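Local structure of thiol-disulfide isomerase and thioredoxins (Corynebacterium glutamicum, 3LOR) at residues Q54-M59 with V65-L70; E83-F88 with F96-D101. The protein probably acts as a thiol-disulfide oxidoreductase or isomerase of the thioredoxin superfamily, and has been seen to bind calcium. All coordinates share one frame; numbering follows the deposited sequence.

Contact 1. Residues Q54-M59 with V65-L70; sequences QKIHRM and VQVIGL
Ile-56 sets its CG2 methyl over the CG2 branch of Val-67, 3.6 Å away, the closest approach between helix 54-59 and strand 65-70. The same Ile-56 CG2 reaches Val-65 CG1 at a looser 4.2 Å, so one methyl serves two strand residues that face the helix. It can do so because it stands anti to the backbone N of Ile-56, with CG1 turned back beside that nitrogen (chi1 -68°). Val-67 CG2 also lies against the helix backbone, 3.9 Å from His-57 N. Helix and strand run nearly antiparallel, their axes at 148° and 8.4 Å apart, as expected where a helix returns to its sheet in a beta-alpha-beta unit, here of a thioredoxin-like fold. Leu-146 of helix 143-154 and Phe-144 of a second subunit also pack on Ile-56. Beside this apolar patch a water lies in the plane of the His-57 ring at its edge, 2.9 Å from ND1, and accepts the backbone N-H of Val-67, its oxygen 3.0 Å from that nitrogen. Across this interface, then, methyl packing supplies the direct contact, while the one polar link found between the imidazole and the strand backbone runs through a water.

Contact 2. Residues E83-F88 with F96-D101; sequences EALKVF and FPVAVD
Leu-85 faces strand 98-101 from helix 82-91 and meets it through a single methyl. Its CD1 sits 4.0 Å from Val-98 CG1 and equally 4.0 Å from Val-100 CG2, bridging two valines that point to the same side of the strand. Those two valine methyls, Val-98 CG1 and Val-100 CG2, are themselves 5.7 Å apart, so the leucine methyl settles between them and leans on neither more than the other. The leucine crosses Val-98 at a slant, whereas the Leu-85 and Val-100 side chains run alongside each other, pointing opposite ways, with CD1 of Leu-85 touching CG2 of Val-100. Different branches of the valines are used: in Val-98 the touching methyl is anti to the backbone N (chi1 -180°), while in Val-100 it is the methyl beside the backbone N that turns to the helix. Ala-99, between them, points the other way and packs on Val-14 and Trp-17 of the neighbouring antiparallel strand 14-17.

This is the second half of a right-handed beta-alpha-beta crossover, made of strand 65-71, helix 82-91 and strand 98-101, in the thioredoxin-like fold. The nearest backbone approach is 9.0 Å, between the CA atoms of Leu-85 and Val-100, and the direct overlap of the two segments buries just 99 Å² in all. His-71 of strand 65-71 adds to the packing around Leu-85.

Away from that buried methyl cluster the helix turns to other surroundings. Lys-86 is exposed and touches Val-18, while on the flank facing a third subunit Ala-84 packs on Val-79 and Val-87 on His-76 of that neighbouring chain.

Followed from the N terminus, the chain completes contact 1 first: helix 43-59 ends, a short loop turns back, and strand 65-71 enters the sheet. Helix 82-91 then follows, and contact 2 closes the next return, through the connection to strand 98-101. The two closures are in series, neither nested nor crossed, and their centres lie 14 Å apart. The two beta-alpha-beta units they belong to share strand 65-71, which ends one and begins the next. The parallel strands join the contacts directly: Gly-69 O probably accepts a hydrogen bond from Ala-99 N at 2.7 Å, and Phe-96 packs on Gly-69 as well as on helix 43-59.

Contact 1. Residues Q54-M59 with V65-L70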
ATOM      1  N   GLN A  54       9.702   6.491 -12.829  1.00 11.86           N
ATOM      2  CA  GLN A  54       8.914   7.696 -13.022  1.00 12.19           C
ATOM      3  C   GLN A  54       8.939   8.562 -11.786  1.00 12.45           C
ATOM      4  O   GLN A  54       9.035   9.726 -11.878  1.00 12.19           O
ATOM      5  CB  GLN A  54       7.468   7.417 -13.389  1.00 11.80           C
ATOM      6  CG  GLN A  54       7.262   6.466 -14.500  1.00 13.28           C
ATOM      7  CD  GLN A  54       5.844   6.398 -14.982  1.00 14.34           C
ATOM      8  OE1 GLN A  54       5.428   7.201 -15.765  1.00 15.29           O
ATOM      9  NE2 GLN A  54       5.112   5.425 -14.523  1.00 14.47           N
ATOM     10  N   LYS A  55       8.876   7.953 -10.627  1.00 11.36           N
ATOM     11  CA  LYS A  55       8.942   8.670  -9.405  1.00 11.52           C
ATOM     12  C   LYS A  55      10.263   9.378  -9.255  1.00 11.69           C
ATOM     13  O   LYS A  55      10.311  10.490  -8.841  1.00 10.93           O
ATOM     14  CB  LYS A  55       8.702   7.746  -8.231  1.00 11.75           C
ATOM     15  CG  LYS A  55       8.658   8.396  -6.896  1.00 13.92           C
ATOM     16  CD  LYS A  55       8.543   7.367  -5.800  1.00 17.95           C
ATOM     17  CE  LYS A  55       7.964   7.937  -4.562  1.00 20.22           C
ATOM     18  NZ  LYS A  55       7.575   6.894  -3.588  1.00 23.64           N
ATOM     19  N   ILE A  56      11.341   8.725  -9.609  1.00 10.93           N
ATOM     20  CA  ILE A  56      12.611   9.353  -9.539  1.00 11.21           C
ATOM     21  C   ILE A  56      12.645  10.548 -10.474  1.00 11.39           C
ATOM     22  O   ILE A  56      13.061  11.586 -10.111  1.00 11.30           O
ATOM     23  CB  ILE A  56      13.714   8.406  -9.963  1.00 10.87           C
ATOM     24  CG1 ILE A  56      13.891   7.277  -8.973  1.00 11.98           C
ATOM     25  CG2 ILE A  56      14.983   9.114 -10.073  1.00 12.25           C
ATOM     26  CD1 ILE A  56      14.719   6.184  -9.489  1.00  7.59           C
ATOM     27  N   HIS A  57      12.160  10.360 -11.673  1.00 11.14           N
ATOM     28  CA  HIS A  57      12.163  11.382 -12.670  1.00 11.94           C
ATOM     29  C   HIS A  57      11.365  12.618 -12.250  1.00 12.18           C
ATOM     30  O   HIS A  57      11.780  13.699 -12.471  1.00 12.95           O
ATOM     31  CB  HIS A  57      11.603  10.805 -13.940  1.00 10.99           C
ATOM     32  CG  HIS A  57      11.436  11.787 -15.038  1.00 12.21           C
ATOM     33  ND1 HIS A  57      12.489  12.362 -15.691  1.00 12.24           N
ATOM     34  CD2 HIS A  57      10.327  12.280 -15.620  1.00 12.14           C
ATOM     35  CE1 HIS A  57      12.042  13.161 -16.626  1.00 12.84           C
ATOM     36  NE2 HIS A  57      10.732  13.127 -16.608  1.00 12.86           N
ATOM     37  N   ARG A  58      10.205  12.416 -11.674  1.00 12.91           N
ATOM     38  CA  ARG A  58       9.401  13.482 -11.134  1.00 14.11           C
ATOM     39  C   ARG A  58       9.962  14.158  -9.914  1.00 14.65           C
ATOM     40  O   ARG A  58       9.884  15.326  -9.788  1.00 14.67           O
ATOM     41  CB  ARG A  58       7.983  12.987 -10.887  1.00 14.26           C
ATOM     42  CG  ARG A  58       7.308  12.518 -12.156  1.00 16.06           C
ATOM     43  CD  ARG A  58       5.877  12.122 -11.951  1.00 19.10           C
ATOM     44  NE  ARG A  58       5.305  11.279 -12.996  1.00 21.85           N
ATOM     45  CZ  ARG A  58       5.322  11.532 -14.299  1.00 23.32           C
ATOM     46  NH1 ARG A  58       5.913  12.598 -14.770  1.00 24.39           N
ATOM     47  NH2 ARG A  58       4.765  10.702 -15.146  1.00 22.91           N
HETATM   48  N   MSE A  59      10.471  13.391  -8.986  1.00 15.28           N
HETATM   49  CA  MSE A  59      11.152  13.891  -7.808  1.00 16.38           C
HETATM   50  C   MSE A  59      12.523  14.538  -7.869  1.00 15.98           C
HETATM   51  O   MSE A  59      12.818  15.345  -7.059  1.00 16.17           O
HETATM   52  CB  MSE A  59      11.076  12.901  -6.675  1.00 16.92           C
HETATM   53  CG  MSE A  59       9.669  12.531  -6.399  1.00 20.79           C
HETATM   54 SE   MSE A  59       9.458  11.702  -4.806  1.00 30.16          SE
HETATM   55  CE  MSE A  59       9.184  13.246  -3.788  1.00 28.49           C
ATOM     56  N   VAL A  65      20.128  14.008 -11.256  1.00 13.08           N
ATOM     57  CA  VAL A  65      19.927  12.647 -11.683  1.00 13.07           C
ATOM     58  C   VAL A  65      19.267  12.525 -13.061  1.00 13.12           C
ATOM     59  O   VAL A  65      18.264  13.096 -13.305  1.00 13.37           O
ATOM     60  CB  VAL A  65      19.114  11.867 -10.651  1.00 12.88           C
ATOM     61  CG1 VAL A  65      18.732  10.533 -11.181  1.00 13.30           C
ATOM     62  CG2 VAL A  65      19.811  11.793  -9.309  1.00 11.22           C
ATOM     63  N   GLN A  66      19.838  11.738 -13.945  1.00 12.12           N
ATOM     64  CA  GLN A  66      19.193  11.377 -15.183  1.00 12.13           C
ATOM     65  C   GLN A  66      18.635   9.965 -15.165  1.00 11.70           C
ATOM     66  O   GLN A  66      19.319   9.048 -14.902  1.00 11.06           O
ATOM     67  CB  GLN A  66      20.146  11.533 -16.344  1.00 11.59           C
ATOM     68  CG  GLN A  66      19.543  11.304 -17.680  1.00 11.01           C
ATOM     69  CD  GLN A  66      18.517  12.333 -18.072  1.00 13.18           C
ATOM     70  OE1 GLN A  66      18.832  13.472 -18.257  1.00 14.90           O
ATOM     71  NE2 GLN A  66      17.307  11.919 -18.219  1.00 13.76           N
ATOM     72  N   VAL A  67      17.364   9.828 -15.453  1.00 11.21           N
ATOM     73  CA  VAL A  67      16.731   8.535 -15.607  1.00 11.16           C
ATOM     74  C   VAL A  67      16.655   8.193 -17.069  1.00 11.45           C
ATOM     75  O   VAL A  67      16.278   8.990 -17.871  1.00 11.58           O
ATOM     76  CB  VAL A  67      15.317   8.469 -15.003  1.00 11.74           C
ATOM     77  CG1 VAL A  67      14.779   7.132 -15.066  1.00 10.28           C
ATOM     78  CG2 VAL A  67      15.276   8.964 -13.638  1.00 10.49           C
ATOM     79  N   ILE A  68      17.073   6.994 -17.382  1.00 11.17           N
ATOM     80  CA  ILE A  68      16.989   6.423 -18.693  1.00 11.55           C
ATOM     81  C   ILE A  68      16.318   5.087 -18.684  1.00 11.63           C
ATOM     82  O   ILE A  68      16.594   4.237 -17.874  1.00 11.39           O
ATOM     83  CB  ILE A  68      18.346   6.255 -19.325  1.00 11.53           C
ATOM     84  CG1 ILE A  68      19.057   7.576 -19.435  1.00 12.90           C
ATOM     85  CG2 ILE A  68      18.229   5.556 -20.601  1.00 11.97           C
ATOM     86  CD1 ILE A  68      20.437   7.458 -19.354  1.00 16.79           C
ATOM     87  N   GLY A  69      15.419   4.921 -19.618  1.00 10.95           N
ATOM     88  CA  GLY A  69      14.737   3.677 -19.815  1.00 10.72           C
ATOM     89  C   GLY A  69      15.415   2.852 -20.878  1.00 11.04           C
ATOM     90  O   GLY A  69      15.750   3.344 -21.885  1.00 10.52           O
ATOM     91  N   LEU A  70      15.662   1.597 -20.613  1.00 11.88           N
ATOM     92  CA  LEU A  70      16.209   0.745 -21.631  1.00 12.21           C
ATOM     93  C   LEU A  70      15.352  -0.456 -21.812  1.00 12.53           C
ATOM     94  O   LEU A  70      15.206  -1.237 -20.932  1.00 12.61           O
ATOM     95  CB  LEU A  70      17.651   0.374 -21.338  1.00 12.03           C
ATOM     96  CG  LEU A  70      18.384  -0.486 -22.327  1.00 12.21           C
ATOM     97  CD1 LEU A  70      18.896   0.286 -23.490  1.00 11.52           C
ATOM     98  CD2 LEU A  70      19.448  -1.230 -21.666  1.00 12.01           C
TER
HETATM   99  O   HOH W   1      15.361  12.104 -15.428  1.00 10.34           O

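Contact 2. Residues E83-F88 with F96-D101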
ATOM      1  N   GLU A  83       7.420  -0.191 -31.987  1.00 12.50           N
ATOM      2  CA  GLU A  83       6.106   0.416 -32.142  1.00 12.64           C
ATOM      3  C   GLU A  83       5.189   0.178 -30.968  1.00 12.90           C
ATOM      4  O   GLU A  83       4.536   1.063 -30.513  1.00 12.38           O
ATOM      5  CB  GLU A  83       5.437  -0.080 -33.401  1.00 12.26           C
ATOM      6  N   ALA A  84       5.177  -1.043 -30.476  1.00 13.29           N
ATOM      7  CA  ALA A  84       4.446  -1.409 -29.279  1.00 12.86           C
ATOM      8  C   ALA A  84       4.967  -0.669 -28.059  1.00 12.69           C
ATOM      9  O   ALA A  84       4.227  -0.291 -27.222  1.00 12.12           O
ATOM     10  CB  ALA A  84       4.525  -2.849 -29.063  1.00 13.18           C
ATOM     11  N   LEU A  85       6.261  -0.476 -27.993  1.00 12.83           N
ATOM     12  CA  LEU A  85       6.869   0.286 -26.939  1.00 13.24           C
ATOM     13  C   LEU A  85       6.410   1.725 -26.933  1.00 13.01           C
ATOM     14  O   LEU A  85       6.238   2.293 -25.907  1.00 12.84           O
ATOM     15  CB  LEU A  85       8.368   0.253 -27.080  1.00 13.13           C
ATOM     16  CG  LEU A  85       9.374   0.392 -25.949  1.00 14.08           C
ATOM     17  CD1 LEU A  85      10.518   1.181 -26.394  1.00 13.73           C
ATOM     18  CD2 LEU A  85       8.921   0.759 -24.598  1.00 11.88           C
ATOM     19  N   LYS A  86       6.244   2.301 -28.098  1.00 13.33           N
ATOM     20  CA  LYS A  86       5.812   3.662 -28.185  1.00 13.22           C
ATOM     21  C   LYS A  86       4.438   3.845 -27.602  1.00 13.07           C
ATOM     22  O   LYS A  86       4.164   4.829 -26.999  1.00 13.20           O
ATOM     23  CB  LYS A  86       5.850   4.133 -29.603  1.00 13.34           C
ATOM     24  CG  LYS A  86       7.151   4.734 -29.993  1.00 14.52           C
ATOM     25  CD  LYS A  86       7.431   4.509 -31.422  1.00 13.27           C
ATOM     26  CE  LYS A  86       8.457   5.445 -31.906  1.00 14.36           C
ATOM     27  NZ  LYS A  86       8.909   5.024 -33.223  1.00 15.76           N
ATOM     28  N   VAL A  87       3.585   2.876 -27.823  1.00 12.74           N
ATOM     29  CA  VAL A  87       2.276   2.819 -27.216  1.00 12.76           C
ATOM     30  C   VAL A  87       2.310   2.619 -25.716  1.00 12.51           C
ATOM     31  O   VAL A  87       1.564   3.210 -25.023  1.00 12.50           O
ATOM     32  CB  VAL A  87       1.380   1.768 -27.860  1.00 12.62           C
ATOM     33  CG1 VAL A  87       0.083   1.768 -27.201  1.00 13.11           C
ATOM     34  CG2 VAL A  87       1.225   2.027 -29.297  1.00 11.76           C
ATOM     35  N   PHE A  88       3.193   1.772 -25.244  1.00 12.58           N
ATOM     36  CA  PHE A  88       3.348   1.554 -23.840  1.00 12.92           C
ATOM     37  C   PHE A  88       3.747   2.840 -23.169  1.00 13.31           C
ATOM     38  O   PHE A  88       3.210   3.192 -22.180  1.00 13.86           O
ATOM     39  CB  PHE A  88       4.421   0.500 -23.626  1.00 12.82           C
ATOM     40  CG  PHE A  88       4.760   0.245 -22.212  1.00 12.16           C
ATOM     41  CD1 PHE A  88       4.024  -0.622 -21.474  1.00 11.48           C
ATOM     42  CD2 PHE A  88       5.826   0.854 -21.634  1.00 12.43           C
ATOM     43  CE1 PHE A  88       4.325  -0.857 -20.220  1.00 14.16           C
ATOM     44  CE2 PHE A  88       6.135   0.608 -20.384  1.00 14.80           C
ATOM     45  CZ  PHE A  88       5.378  -0.253 -19.667  1.00 15.24           C
ATOM     46  N   PHE A  96      10.556  10.108 -19.259  1.00 12.08           N
ATOM     47  CA  PHE A  96      11.988  10.021 -19.347  1.00 11.21           C
ATOM     48  C   PHE A  96      12.441   9.393 -20.639  1.00 10.75           C
ATOM     49  O   PHE A  96      11.729   8.709 -21.268  1.00 11.11           O
ATOM     50  CB  PHE A  96      12.569   9.325 -18.115  1.00 11.62           C
ATOM     51  CG  PHE A  96      12.056   7.955 -17.865  1.00 10.66           C
ATOM     52  CD1 PHE A  96      11.142   7.725 -16.900  1.00 10.45           C
ATOM     53  CD2 PHE A  96      12.523   6.893 -18.561  1.00 10.21           C
ATOM     54  CE1 PHE A  96      10.723   6.489 -16.654  1.00  9.27           C
ATOM     55  CE2 PHE A  96      12.077   5.667 -18.305  1.00  9.80           C
ATOM     56  CZ  PHE A  96      11.189   5.470 -17.359  1.00  9.37           C
ATOM     57  N   PRO A  97      13.659   9.614 -21.028  1.00 10.57           N
ATOM     58  CA  PRO A  97      14.119   9.052 -22.285  1.00 10.63           C
ATOM     59  C   PRO A  97      14.234   7.519 -22.273  1.00 10.52           C
ATOM     60  O   PRO A  97      14.691   6.922 -21.347  1.00 10.16           O
ATOM     61  CB  PRO A  97      15.456   9.717 -22.487  1.00 10.25           C
ATOM     62  CG  PRO A  97      15.566  10.680 -21.488  1.00 11.06           C
ATOM     63  CD  PRO A  97      14.661  10.466 -20.423  1.00 10.70           C
ATOM     64  N   VAL A  98      13.749   6.916 -23.326  1.00 10.70           N
ATOM     65  CA  VAL A  98      13.717   5.497 -23.448  1.00 11.04           C
ATOM     66  C   VAL A  98      14.508   5.060 -24.647  1.00 11.72           C
ATOM     67  O   VAL A  98      14.313   5.536 -25.712  1.00 11.95           O
ATOM     68  CB  VAL A  98      12.323   5.017 -23.607  1.00 10.86           C
ATOM     69  CG1 VAL A  98      12.293   3.601 -23.718  1.00 10.23           C
ATOM     70  CG2 VAL A  98      11.478   5.502 -22.533  1.00 10.02           C
ATOM     71  N   ALA A  99      15.395   4.126 -24.439  1.00 11.87           N
ATOM     72  CA  ALA A  99      16.156   3.553 -25.498  1.00 12.49           C
ATOM     73  C   ALA A  99      15.860   2.094 -25.648  1.00 12.86           C
ATOM     74  O   ALA A  99      15.508   1.424 -24.731  1.00 13.81           O
ATOM     75  CB  ALA A  99      17.585   3.749 -25.274  1.00 12.02           C
ATOM     76  N   VAL A 100      16.033   1.620 -26.848  1.00 12.85           N
ATOM     77  CA  VAL A 100      15.874   0.253 -27.205  1.00 12.63           C
ATOM     78  C   VAL A 100      17.275  -0.367 -27.292  1.00 13.11           C
ATOM     79  O   VAL A 100      18.096   0.082 -28.022  1.00 12.30           O
ATOM     80  CB  VAL A 100      15.185   0.211 -28.558  1.00 13.00           C
ATOM     81  CG1 VAL A 100      15.097  -1.160 -29.115  1.00 12.67           C
ATOM     82  CG2 VAL A 100      13.853   0.856 -28.491  1.00 12.66           C
ATOM     83  N   ASP A 101      17.508  -1.403 -26.520  1.00 13.21           N
ATOM     84  CA  ASP A 101      18.753  -2.140 -26.464  1.00 13.46           C
ATOM     85  C   ASP A 101      19.036  -2.773 -27.825  1.00 13.21           C
ATOM     86  O   ASP A 101      18.190  -3.346 -28.412  1.00 14.25           O
ATOM     87  CB  ASP A 101      18.631  -3.180 -25.339  1.00 13.62           C
ATOM     88  CG  ASP A 101      19.945  -3.865 -24.964  1.00 13.44           C
ATOM     89  OD1 ASP A 101      20.959  -3.606 -25.562  1.00 15.82           O
ATOM     90  OD2 ASP A 101      19.923  -4.711 -24.086  1.00 11.59           O
TER